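Local atomic coordinates of protein YiiM (Escherichia coli, PDB entry 1O65), a protein that is of uncertain function but carries a MOSC domain and may, like relatives in that family, bind molybdenum and act as an oxidoreductase. Residues A[17-22]-A[49-54]; A[176-181]-A[205-210]; A[143-148]-A[231-236]. All coordinates share one frame; numbering follows the deposited sequence.

Contact 1. Residues A[17-22]-A[49-54]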
ATOM      1  N   VAL A  17      10.722   9.121   6.911  1.00 28.40           N
ATOM      2  CA  VAL A  17      10.539   7.791   6.349  1.00 28.84           C
ATOM      3  C   VAL A  17      11.788   6.970   6.202  1.00 29.63           C
ATOM      4  O   VAL A  17      12.826   7.472   5.783  1.00 31.38           O
ATOM      5  CB  VAL A  17       9.784   7.941   5.000  1.00 28.75           C
ATOM      6  CG1 VAL A  17      10.667   8.547   3.925  1.00 25.06           C
ATOM      7  CG2 VAL A  17       9.215   6.608   4.551  1.00 29.54           C
ATOM      8  N   ASP A  18      11.722   5.701   6.571  1.00 29.55           N
ATOM      9  CA  ASP A  18      12.815   4.747   6.383  1.00 29.39           C
ATOM     10  C   ASP A  18      12.565   4.047   5.039  1.00 29.47           C
ATOM     11  O   ASP A  18      11.412   3.697   4.751  1.00 27.64           O
ATOM     12  CB  ASP A  18      12.813   3.722   7.524  1.00 29.84           C
ATOM     13  CG  ASP A  18      13.261   4.349   8.832  1.00 28.90           C
ATOM     14  OD1 ASP A  18      14.075   5.307   8.776  1.00 30.50           O
ATOM     15  OD2 ASP A  18      12.832   3.899   9.898  1.00 27.40           O
ATOM     16  N   VAL A  19      13.606   3.874   4.258  1.00 29.09           N
ATOM     17  CA  VAL A  19      13.593   3.338   2.916  1.00 28.88           C
ATOM     18  C   VAL A  19      14.280   1.989   2.818  1.00 29.75           C
ATOM     19  O   VAL A  19      15.361   1.792   3.384  1.00 29.53           O
ATOM     20  CB  VAL A  19      14.371   4.297   1.964  1.00 29.58           C
ATOM     21  CG1 VAL A  19      14.216   3.853   0.512  1.00 28.11           C
ATOM     22  CG2 VAL A  19      13.966   5.732   2.167  1.00 27.10           C
ATOM     23  N   TYR A  20      13.649   1.018   2.172  1.00 30.61           N
ATOM     24  CA  TYR A  20      14.193  -0.319   2.018  1.00 32.31           C
ATOM     25  C   TYR A  20      14.089  -0.790   0.572  1.00 34.18           C
ATOM     26  O   TYR A  20      13.128  -0.465  -0.127  1.00 34.32           O
ATOM     27  CB  TYR A  20      13.514  -1.380   2.884  1.00 31.76           C
ATOM     28  CG  TYR A  20      13.549  -1.099   4.374  1.00 32.58           C
ATOM     29  CD1 TYR A  20      12.641  -0.208   4.925  1.00 31.09           C
ATOM     30  CD2 TYR A  20      14.494  -1.689   5.211  1.00 32.30           C
ATOM     31  CE1 TYR A  20      12.665   0.092   6.271  1.00 33.67           C
ATOM     32  CE2 TYR A  20      14.516  -1.405   6.565  1.00 31.73           C
ATOM     33  CZ  TYR A  20      13.601  -0.524   7.092  1.00 32.38           C
ATOM     34  OH  TYR A  20      13.579  -0.221   8.428  1.00 32.47           O
ATOM     35  N   THR A  21      15.131  -1.442   0.071  1.00 35.53           N
ATOM     36  CA  THR A  21      15.114  -1.990  -1.268  1.00 37.91           C
ATOM     37  C   THR A  21      15.855  -3.341  -1.250  1.00 40.49           C
ATOM     38  O   THR A  21      16.602  -3.622  -0.322  1.00 39.55           O
ATOM     39  CB  THR A  21      15.772  -1.129  -2.348  1.00 35.82           C
ATOM     40  OG1 THR A  21      17.177  -1.064  -2.080  1.00 31.92           O
ATOM     41  CG2 THR A  21      15.190   0.265  -2.454  1.00 32.95           C
ATOM     42  N   GLY A  22      15.592  -4.129  -2.270  1.00 43.08           N
ATOM     43  CA  GLY A  22      16.206  -5.425  -2.459  1.00 46.70           C
ATOM     44  C   GLY A  22      15.714  -6.064  -3.755  1.00 48.82           C
ATOM     45  O   GLY A  22      14.923  -5.475  -4.481  1.00 48.56           O
ATOM     46  N   LEU A  49       9.047   3.027 -12.393  1.00 32.23           N
ATOM     47  CA  LEU A  49       8.823   1.684 -11.932  1.00 30.18           C
ATOM     48  C   LEU A  49       9.256   1.393 -10.511  1.00 27.77           C
ATOM     49  O   LEU A  49       8.970   0.320  -9.998  1.00 24.81           O
ATOM     50  CB  LEU A  49       9.559   0.732 -12.912  1.00 28.86           C
ATOM     51  CG  LEU A  49       8.994   0.731 -14.341  1.00 30.91           C
ATOM     52  CD1 LEU A  49       9.753  -0.296 -15.186  1.00 30.40           C
ATOM     53  CD2 LEU A  49       7.504   0.423 -14.323  1.00 28.93           C
ATOM     54  N   GLY A  50      10.000   2.284  -9.858  1.00 26.97           N
ATOM     55  CA  GLY A  50      10.409   1.958  -8.493  1.00 27.28           C
ATOM     56  C   GLY A  50      11.764   2.554  -8.180  1.00 28.38           C
ATOM     57  O   GLY A  50      12.291   3.337  -8.980  1.00 29.20           O
ATOM     58  N   LEU A  51      12.260   2.260  -7.002  1.00 29.36           N
ATOM     59  CA  LEU A  51      13.542   2.758  -6.527  1.00 32.65           C
ATOM     60  C   LEU A  51      14.730   2.045  -7.152  1.00 34.00           C
ATOM     61  O   LEU A  51      14.792   0.807  -7.179  1.00 34.88           O
ATOM     62  CB  LEU A  51      13.621   2.639  -4.991  1.00 28.47           C
ATOM     63  CG  LEU A  51      12.866   3.766  -4.245  1.00 29.95           C
ATOM     64  CD1 LEU A  51      12.590   3.381  -2.805  1.00 26.38           C
ATOM     65  CD2 LEU A  51      13.664   5.059  -4.281  1.00 26.91           C
ATOM     66  N   GLU A  52      15.644   2.812  -7.732  1.00 35.18           N
ATOM     67  CA  GLU A  52      16.854   2.218  -8.297  1.00 39.54           C
ATOM     68  C   GLU A  52      17.442   1.166  -7.346  1.00 40.73           C
ATOM     69  O   GLU A  52      17.687   1.441  -6.174  1.00 39.10           O
ATOM     70  CB  GLU A  52      17.893   3.318  -8.535  1.00 43.71           C
ATOM     71  CG  GLU A  52      17.840   3.896  -9.937  1.00 49.08           C
ATOM     72  CD  GLU A  52      18.035   2.822 -10.984  1.00 52.48           C
ATOM     73  OE1 GLU A  52      18.857   1.903 -10.767  1.00 54.83           O
ATOM     74  OE2 GLU A  52      17.379   2.889 -12.040  1.00 55.11           O
ATOM     75  N   GLY A  53      17.626  -0.046  -7.852  1.00 42.69           N
ATOM     76  CA  GLY A  53      18.155  -1.129  -7.047  1.00 46.54           C
ATOM     77  C   GLY A  53      17.088  -2.030  -6.451  1.00 48.97           C
ATOM     78  O   GLY A  53      17.427  -3.120  -5.975  1.00 49.65           O
ATOM     79  N   ASP A  54      15.829  -1.608  -6.432  1.00 50.51           N
ATOM     80  CA  ASP A  54      14.745  -2.418  -5.891  1.00 52.55           C
ATOM     81  C   ASP A  54      14.187  -3.343  -6.963  1.00 56.85           C
ATOM     82  O   ASP A  54      14.113  -2.968  -8.131  1.00 56.59           O
ATOM     83  CB  ASP A  54      13.633  -1.549  -5.315  1.00 45.44           C
ATOM     84  CG  ASP A  54      12.626  -2.309  -4.484  1.00 40.48           C
ATOM     85  OD1 ASP A  54      13.005  -3.145  -3.632  1.00 33.92           O
ATOM     86  OD2 ASP A  54      11.410  -2.067  -4.667  1.00 38.76           O
TER

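Contact 2. Residues A[176-181]-A[205-210]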
ATOM      1  N   SER A 176      -1.453  17.118  -1.987  1.00 19.63           N
ATOM      2  CA  SER A 176      -2.823  17.186  -2.488  1.00 19.36           C
ATOM      3  C   SER A 176      -3.692  16.035  -1.965  1.00 20.93           C
ATOM      4  O   SER A 176      -3.283  14.874  -1.916  1.00 19.95           O
ATOM      5  CB  SER A 176      -2.877  17.217  -4.011  1.00 14.12           C
ATOM      6  OG  SER A 176      -2.205  18.356  -4.554  1.00 14.02           O
ATOM      7  N   ARG A 177      -4.894  16.385  -1.510  1.00 21.50           N
ATOM      8  CA  ARG A 177      -5.900  15.437  -1.076  1.00 22.69           C
ATOM      9  C   ARG A 177      -7.012  15.525  -2.130  1.00 22.88           C
ATOM     10  O   ARG A 177      -7.662  16.560  -2.148  1.00 22.41           O
ATOM     11  CB  ARG A 177      -6.496  15.657   0.301  1.00 24.22           C
ATOM     12  CG  ARG A 177      -7.670  14.658   0.519  1.00 23.83           C
ATOM     13  CD  ARG A 177      -7.589  14.044   1.891  1.00 24.05           C
ATOM     14  NE  ARG A 177      -6.318  13.494   2.258  1.00 21.71           N
ATOM     15  CZ  ARG A 177      -5.906  13.320   3.509  1.00 24.15           C
ATOM     16  NH1 ARG A 177      -6.734  13.684   4.470  1.00 27.08           N
ATOM     17  NH2 ARG A 177      -4.727  12.787   3.783  1.00 23.76           N
ATOM     18  N   VAL A 178      -7.183  14.480  -2.964  1.00 22.58           N
ATOM     19  CA  VAL A 178      -8.119  14.696  -4.087  1.00 21.87           C
ATOM     20  C   VAL A 178      -9.227  13.683  -4.204  1.00 23.04           C
ATOM     21  O   VAL A 178      -9.810  13.512  -5.286  1.00 23.56           O
ATOM     22  CB  VAL A 178      -7.337  14.806  -5.408  1.00 19.25           C
ATOM     23  CG1 VAL A 178      -6.517  16.108  -5.461  1.00 16.10           C
ATOM     24  CG2 VAL A 178      -6.421  13.616  -5.609  1.00 14.83           C
ATOM     25  N   SER A 179      -9.509  12.968  -3.125  1.00 22.41           N
ATOM     26  CA  SER A 179     -10.616  12.035  -3.059  1.00 22.25           C
ATOM     27  C   SER A 179     -11.110  11.994  -1.606  1.00 24.45           C
ATOM     28  O   SER A 179     -10.418  12.456  -0.712  1.00 23.26           O
ATOM     29  CB  SER A 179     -10.191  10.638  -3.489  1.00 22.31           C
ATOM     30  OG  SER A 179      -9.909   9.785  -2.392  1.00 19.74           O
ATOM     31  N   ASP A 180     -12.267  11.402  -1.363  1.00 26.94           N
ATOM     32  CA  ASP A 180     -12.753  11.245   0.000  1.00 30.24           C
ATOM     33  C   ASP A 180     -12.878   9.759   0.314  1.00 29.68           C
ATOM     34  O   ASP A 180     -13.747   9.336   1.061  1.00 30.77           O
ATOM     35  CB  ASP A 180     -14.054  11.977   0.298  1.00 36.13           C
ATOM     36  CG  ASP A 180     -15.199  11.348  -0.461  1.00 43.30           C
ATOM     37  OD1 ASP A 180     -14.876  10.642  -1.447  1.00 47.52           O
ATOM     38  OD2 ASP A 180     -16.365  11.550  -0.033  1.00 50.17           O
ATOM     39  N   VAL A 181     -12.053   8.939  -0.363  1.00 29.74           N
ATOM     40  CA  VAL A 181     -12.073   7.519  -0.006  1.00 29.15           C
ATOM     41  C   VAL A 181     -10.712   7.158   0.563  1.00 27.27           C
ATOM     42  O   VAL A 181      -9.697   7.269  -0.111  1.00 29.99           O
ATOM     43  CB  VAL A 181     -12.598   6.549  -1.039  1.00 32.30           C
ATOM     44  CG1 VAL A 181     -12.430   6.994  -2.466  1.00 33.78           C
ATOM     45  CG2 VAL A 181     -12.011   5.130  -0.854  1.00 29.56           C
ATOM     46  N   SER A 205     -14.346   6.161  -8.679  1.00 17.57           N
ATOM     47  CA  SER A 205     -14.294   7.600  -8.807  1.00 18.45           C
ATOM     48  C   SER A 205     -13.084   8.224  -8.115  1.00 18.68           C
ATOM     49  O   SER A 205     -12.776   9.400  -8.309  1.00 19.42           O
ATOM     50  CB  SER A 205     -15.582   8.229  -8.192  1.00 18.77           C
ATOM     51  OG  SER A 205     -16.703   7.751  -8.976  1.00 24.11           O
ATOM     52  N   ALA A 206     -12.449   7.492  -7.227  1.00 19.51           N
ATOM     53  CA  ALA A 206     -11.286   7.992  -6.520  1.00 21.38           C
ATOM     54  C   ALA A 206     -10.125   8.194  -7.486  1.00 23.63           C
ATOM     55  O   ALA A 206      -9.647   7.267  -8.166  1.00 23.25           O
ATOM     56  CB  ALA A 206     -10.854   7.004  -5.442  1.00 21.84           C
ATOM     57  N   ALA A 207      -9.629   9.422  -7.477  1.00 24.21           N
ATOM     58  CA  ALA A 207      -8.481   9.775  -8.291  1.00 25.08           C
ATOM     59  C   ALA A 207      -7.310   8.812  -8.010  1.00 25.29           C
ATOM     60  O   ALA A 207      -7.241   8.234  -6.928  1.00 22.80           O
ATOM     61  CB  ALA A 207      -8.068  11.204  -7.920  1.00 24.14           C
ATOM     62  N   GLY A 208      -6.458   8.586  -9.012  1.00 24.09           N
ATOM     63  CA  GLY A 208      -5.257   7.802  -8.889  1.00 23.34           C
ATOM     64  C   GLY A 208      -5.334   6.298  -8.794  1.00 22.42           C
ATOM     65  O   GLY A 208      -4.319   5.614  -8.592  1.00 20.96           O
ATOM     66  N   LEU A 209      -6.519   5.712  -8.843  1.00 21.66           N
ATOM     67  CA  LEU A 209      -6.750   4.308  -8.698  1.00 21.19           C
ATOM     68  C   LEU A 209      -5.939   3.492  -9.707  1.00 22.59           C
ATOM     69  O   LEU A 209      -5.896   3.815 -10.894  1.00 20.81           O
ATOM     70  CB  LEU A 209      -8.254   3.987  -8.827  1.00 18.74           C
ATOM     71  CG  LEU A 209      -8.620   2.558  -8.393  1.00 18.74           C
ATOM     72  CD1 LEU A 209      -8.291   2.353  -6.910  1.00 18.26           C
ATOM     73  CD2 LEU A 209     -10.058   2.220  -8.673  1.00 17.18           C
ATOM     74  N   SER A 210      -5.274   2.446  -9.203  1.00 21.47           N
ATOM     75  CA  SER A 210      -4.485   1.613 -10.119  1.00 24.35           C
ATOM     76  C   SER A 210      -5.397   0.957 -11.160  1.00 23.56           C
ATOM     77  O   SER A 210      -6.549   0.603 -10.852  1.00 23.14           O
ATOM     78  CB  SER A 210      -3.733   0.531  -9.344  1.00 21.78           C
ATOM     79  OG  SER A 210      -4.683  -0.384  -8.823  1.00 27.38           O
TER
HETATM   80  O   HOH W   1     -11.137  11.547  -6.441  1.00 15.88           O

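Contact 3. Residues A[143-148]-A[231-236]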
ATOM      1  N   ASP A 143      -2.007 -18.523   8.008  1.00 43.91           N
ATOM      2  CA  ASP A 143      -3.076 -17.647   7.573  1.00 41.51           C
ATOM      3  C   ASP A 143      -2.785 -16.163   7.717  1.00 39.12           C
ATOM      4  O   ASP A 143      -3.741 -15.393   7.855  1.00 36.71           O
ATOM      5  CB  ASP A 143      -4.354 -17.997   8.369  1.00 43.33           C
ATOM      6  CG  ASP A 143      -4.170 -17.740   9.857  1.00 46.16           C
ATOM      7  OD1 ASP A 143      -3.006 -17.725  10.309  1.00 47.14           O
ATOM      8  OD2 ASP A 143      -5.175 -17.546  10.573  1.00 47.21           O
ATOM      9  N   ILE A 144      -1.533 -15.721   7.624  1.00 37.76           N
ATOM     10  CA  ILE A 144      -1.221 -14.298   7.790  1.00 35.67           C
ATOM     11  C   ILE A 144      -1.859 -13.480   6.682  1.00 34.56           C
ATOM     12  O   ILE A 144      -2.475 -12.433   6.972  1.00 34.07           O
ATOM     13  CB  ILE A 144       0.268 -14.022   7.952  1.00 39.25           C
ATOM     14  CG1 ILE A 144       0.581 -12.570   8.332  1.00 41.67           C
ATOM     15  CG2 ILE A 144       1.054 -14.340   6.676  1.00 36.54           C
ATOM     16  CD1 ILE A 144       0.333 -12.200   9.763  1.00 41.78           C
ATOM     17  N   ALA A 145      -1.874 -13.967   5.438  1.00 32.52           N
ATOM     18  CA  ALA A 145      -2.519 -13.181   4.369  1.00 31.29           C
ATOM     19  C   ALA A 145      -4.004 -12.999   4.660  1.00 30.37           C
ATOM     20  O   ALA A 145      -4.557 -11.890   4.518  1.00 29.14           O
ATOM     21  CB  ALA A 145      -2.227 -13.721   2.998  1.00 27.22           C
ATOM     22  N   GLN A 146      -4.683 -14.038   5.134  1.00 29.62           N
ATOM     23  CA  GLN A 146      -6.101 -13.881   5.493  1.00 29.84           C
ATOM     24  C   GLN A 146      -6.217 -12.847   6.608  1.00 28.10           C
ATOM     25  O   GLN A 146      -7.030 -11.927   6.584  1.00 30.89           O
ATOM     26  CB  GLN A 146      -6.701 -15.224   5.892  1.00 29.81           C
ATOM     27  CG  GLN A 146      -8.189 -15.179   6.222  1.00 35.89           C
ATOM     28  CD  GLN A 146      -9.037 -15.064   4.966  1.00 41.31           C
ATOM     29  OE1 GLN A 146      -9.088 -16.019   4.178  1.00 42.67           O
ATOM     30  NE2 GLN A 146      -9.694 -13.932   4.728  1.00 41.69           N
ATOM     31  N   LEU A 147      -5.415 -12.957   7.639  1.00 27.87           N
ATOM     32  CA  LEU A 147      -5.386 -12.035   8.769  1.00 27.19           C
ATOM     33  C   LEU A 147      -5.184 -10.607   8.286  1.00 25.23           C
ATOM     34  O   LEU A 147      -5.997  -9.750   8.627  1.00 23.84           O
ATOM     35  CB  LEU A 147      -4.328 -12.496   9.765  1.00 26.65           C
ATOM     36  CG  LEU A 147      -4.715 -13.172  11.063  1.00 30.20           C
ATOM     37  CD1 LEU A 147      -6.088 -13.836  11.088  1.00 27.43           C
ATOM     38  CD2 LEU A 147      -3.654 -14.243  11.402  1.00 29.53           C
ATOM     39  N   MET A 148      -4.156 -10.305   7.483  1.00 25.97           N
ATOM     40  CA  MET A 148      -3.983  -8.935   6.999  1.00 26.91           C
ATOM     41  C   MET A 148      -5.247  -8.415   6.319  1.00 26.05           C
ATOM     42  O   MET A 148      -5.731  -7.323   6.638  1.00 26.59           O
ATOM     43  CB  MET A 148      -2.849  -8.751   6.005  1.00 29.99           C
ATOM     44  CG  MET A 148      -1.494  -9.265   6.386  1.00 33.19           C
ATOM     45  SD  MET A 148      -0.304  -9.083   5.062  1.00 40.75           S
ATOM     46  CE  MET A 148      -0.350  -7.318   4.759  1.00 37.49           C
ATOM     47  N   ARG A 231      -7.357 -18.313  -4.356  1.00 30.81           N
ATOM     48  CA  ARG A 231      -5.993 -18.541  -4.818  1.00 32.06           C
ATOM     49  C   ARG A 231      -5.015 -17.499  -4.291  1.00 31.22           C
ATOM     50  O   ARG A 231      -3.910 -17.850  -3.885  1.00 29.14           O
ATOM     51  CB  ARG A 231      -5.932 -18.616  -6.347  1.00 34.60           C
ATOM     52  CG  ARG A 231      -6.657 -19.824  -6.902  1.00 39.88           C
ATOM     53  CD  ARG A 231      -6.002 -21.127  -6.513  1.00 45.54           C
ATOM     54  NE  ARG A 231      -6.456 -22.258  -7.299  1.00 52.27           N
ATOM     55  CZ  ARG A 231      -7.707 -22.644  -7.514  1.00 57.22           C
ATOM     56  NH1 ARG A 231      -8.751 -21.999  -6.996  1.00 58.05           N
ATOM     57  NH2 ARG A 231      -7.943 -23.706  -8.292  1.00 58.17           N
ATOM     58  N   ARG A 232      -5.408 -16.228  -4.352  1.00 30.89           N
ATOM     59  CA  ARG A 232      -4.503 -15.158  -3.897  1.00 30.54           C
ATOM     60  C   ARG A 232      -4.141 -15.331  -2.437  1.00 29.26           C
ATOM     61  O   ARG A 232      -2.967 -15.389  -2.112  1.00 29.02           O
ATOM     62  CB  ARG A 232      -5.131 -13.786  -4.159  1.00 27.20           C
ATOM     63  CG  ARG A 232      -4.382 -12.613  -3.544  1.00 28.76           C
ATOM     64  CD  ARG A 232      -5.009 -11.295  -4.048  1.00 29.24           C
ATOM     65  NE  ARG A 232      -6.461 -11.270  -3.777  1.00 26.37           N
ATOM     66  CZ  ARG A 232      -6.917 -10.932  -2.566  1.00 28.14           C
ATOM     67  NH1 ARG A 232      -6.064 -10.611  -1.600  1.00 27.35           N
ATOM     68  NH2 ARG A 232      -8.217 -10.925  -2.301  1.00 28.96           N
ATOM     69  N   LEU A 233      -5.109 -15.527  -1.558  1.00 30.89           N
ATOM     70  CA  LEU A 233      -4.869 -15.631  -0.133  1.00 32.91           C
ATOM     71  C   LEU A 233      -4.227 -16.932   0.318  1.00 35.80           C
ATOM     72  O   LEU A 233      -3.497 -16.943   1.321  1.00 35.59           O
ATOM     73  CB  LEU A 233      -6.204 -15.480   0.628  1.00 30.42           C
ATOM     74  CG  LEU A 233      -6.823 -14.074   0.589  1.00 30.39           C
ATOM     75  CD1 LEU A 233      -8.281 -14.109   0.983  1.00 26.55           C
ATOM     76  CD2 LEU A 233      -6.017 -13.129   1.466  1.00 28.38           C
ATOM     77  N   TRP A 234      -4.570 -18.043  -0.333  1.00 37.94           N
ATOM     78  CA  TRP A 234      -4.098 -19.358   0.042  1.00 39.75           C
ATOM     79  C   TRP A 234      -3.251 -20.097  -0.967  1.00 40.77           C
ATOM     80  O   TRP A 234      -2.701 -21.161  -0.655  1.00 41.00           O
ATOM     81  CB  TRP A 234      -5.322 -20.220   0.427  1.00 37.31           C
ATOM     82  CG  TRP A 234      -6.078 -19.630   1.580  1.00 36.91           C
ATOM     83  CD1 TRP A 234      -7.222 -18.895   1.513  1.00 38.34           C
ATOM     84  CD2 TRP A 234      -5.750 -19.720   2.972  1.00 37.04           C
ATOM     85  NE1 TRP A 234      -7.632 -18.515   2.767  1.00 36.83           N
ATOM     86  CE2 TRP A 234      -6.733 -19.001   3.682  1.00 35.77           C
ATOM     87  CE3 TRP A 234      -4.723 -20.349   3.689  1.00 36.08           C
ATOM     88  CZ2 TRP A 234      -6.729 -18.895   5.071  1.00 32.13           C
ATOM     89  CZ3 TRP A 234      -4.719 -20.228   5.068  1.00 34.56           C
ATOM     90  CH2 TRP A 234      -5.731 -19.525   5.735  1.00 33.54           C
ATOM     91  N   GLY A 235      -3.030 -19.555  -2.151  1.00 43.02           N
ATOM     92  CA  GLY A 235      -2.209 -20.239  -3.163  1.00 45.34           C
ATOM     93  C   GLY A 235      -2.682 -21.675  -3.351  1.00 46.33           C
ATOM     94  O   GLY A 235      -3.887 -21.937  -3.428  1.00 46.02           O
ATOM     95  N   LYS A 236      -1.766 -22.634  -3.383  1.00 47.75           N
ATOM     96  CA  LYS A 236      -2.134 -24.044  -3.536  1.00 50.78           C
ATOM     97  C   LYS A 236      -2.855 -24.549  -2.290  1.00 51.83           C
ATOM     98  O   LYS A 236      -2.300 -25.320  -1.516  1.00 53.25           O
ATOM     99  CB  LYS A 236      -0.904 -24.915  -3.825  1.00 49.37           C
TER

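Contact 1. Residues A[17-22]-A[49-54]
Thr-21 lays its methyl over the start of the Leu-51 side chain, CG2 standing 3.8 Å from Leu-51 CB, and the two side chains cross at about a right angle. Its CB and CG2 also rest against the CB of Asp-54, so one small residue bridges both ends of the turn that follows strand 50-51. Further along, Val-19 and Leu-51 meet through single methyl groups, Val-19 CG1 lying 3.7 Å from Leu-51 CD1. The valine branch that makes this touch is the one opposite its own backbone N (chi1 -172°). Leu-51 also packs on Leu-44 and Leu-46 of strand 43-47.

The polar part of the interface is the carboxylate of Asp-54. With CG swung opposite the backbone N (chi1 -168°), the side chain reaches the point where strand 14-21 runs out, and OD1 accepts the backbone N-H of Gly-22 at 3.1 Å, N to OD1, through its anti lone pair and with an angle of 155° at the hydrogen. The same oxygen forms a salt bridge with Lys-37, while OD2 takes a hydrogen bond from the side-chain amide of Asn-99. Three donors thus hold this buried carboxylate, and the nearby lysine would probably steady its negative charge. Gly-22 O comes in from the same glycine, lying 3.4 Å from Asp-54 CA in a CA-H...O contact.

Asp-54 is positioned by a type II beta turn from Leu-51 to Asp-54, closed by a bond of 2.7 Å from Asp-54 N to Leu-51 O. Gly-53, with positive phi, takes the third place of that turn, as glycine commonly does in a type II turn; here the turn, at the edge of a small antiparallel sheet, packs against the end of strand 14-21 in the large mixed sheet of this MOSC protein.

Contact 2. Residues A[176-181]-A[205-210]
Val-181 and Ala-206 make a close apolar touch, Val-181 CG1 lying 3.4 Å from Ala-206 CB. The neighbouring alanine meets Val-178 in the same manner, methyl against methyl, with 3.7 Å between Val-178 CG2 and Ala-207 CB. Between these two pairs, Ser-179 turns the aliphatic side of its CB toward Ala-206. Polar linkage across the interface runs through a single water, which donates to Val-178 O at 2.6 Å and accepts from Ala-207 N at 2.8 Å, joining the two backbones where they stand too far apart to bond directly.

Ser-179 builds an ST turn: its OG accepts the N-H of Val-181 at 3.1 Å, N to OG, along a nearly straight line (169°), and also bonds to the carbonyl of Met-112. This turn lies where the chain leaves strand 172-176 for the C-terminal three-helix region, and is consistent with the placing of Val-181 beside Ala-206. On the opposing loop, which connects helices 197-204 and 211-223, a type II beta turn from Ala-206 to Leu-209 presents the two alanine methyls. Just beyond it Ser-210 caps the next helix, its OG bonded to Trp-213 N and to the side chain of Gln-127.

Contact 3. Residues A[143-148]-A[231-236]
Gln-146 extends CG opposite its backbone N (chi1 -177°) and then bends at chi2 (75°), which brings its amide oxygen to the indole of Trp-234; the tryptophan meets it with CG opposite its own carbonyl carbon. The pair belongs to a helix-helix packing in which the first turn of helix 144-151, within the MOSC domain, receives the last turn of the C-terminal helix 230-234.

Trp-234 NE1 donates to Gln-146 OE1 at 3.2 Å. The bond is bent, with 140° at the hydrogen, and the oxygen sits at the ring edge, somewhat out of the indole plane. The amide's other end is held within its own helix, where NE2 bonds to Asn-150 OD1; engaged on both sides, the group is unlikely to flip. The six-membered part of the indole crosses the glutamine stem at about a right angle, Trp-234 CZ2 lying 3.8 Å from Gln-146 CB, and its CH2 obliquely meets the CB of Asp-143, a residue at the N-cap position though its side chain makes no capping bond. Replacing Trp-234 with an alanine removes the indole and is likely to leave Gln-146 OE1 without this donor and open a gap beside the CB of Asp-143.

Leu-233 supplies the apolar half of the interface by dividing its two methyls between neighbouring residues. CD1 rests against the Gln-146 amide, 3.8 Å from OE1. Ala-145, whose small side chain is consistent with the close approach of the helices, has its CB 4.1 Å from Leu-233 CD2. Around this core Arg-232 reaches Gln-149 and the carbonyl of Pro-131, while Asn-136 bonds to the backbone N of Ala-145 and, weakly, to the carbonyl of Leu-233. Leu-233 CD2 also lies over the helix backbone itself, 3.6 Å from Ala-145 O.

How the contacts relate
From the N terminus, contact 1 comes first: it closes a loop of 26 residues, bringing the turn after strand 50-51 back to the end of strand 14-21 within the beta part of the fold. Contact 3 opens next, and only 82 residues later does 231-236 close it, tying the C-terminal helix 230-234 to helix 144-151 of the MOSC domain. Contact 2 is nested inside that loop, its own 23 intervening residues being mostly helix, and ties the exit from the beta sheet to the three-helix region. Contacts 2 and 3 lie on opposite sides of the chain's centre, their centres about 27 Å apart, and none of the three touches another.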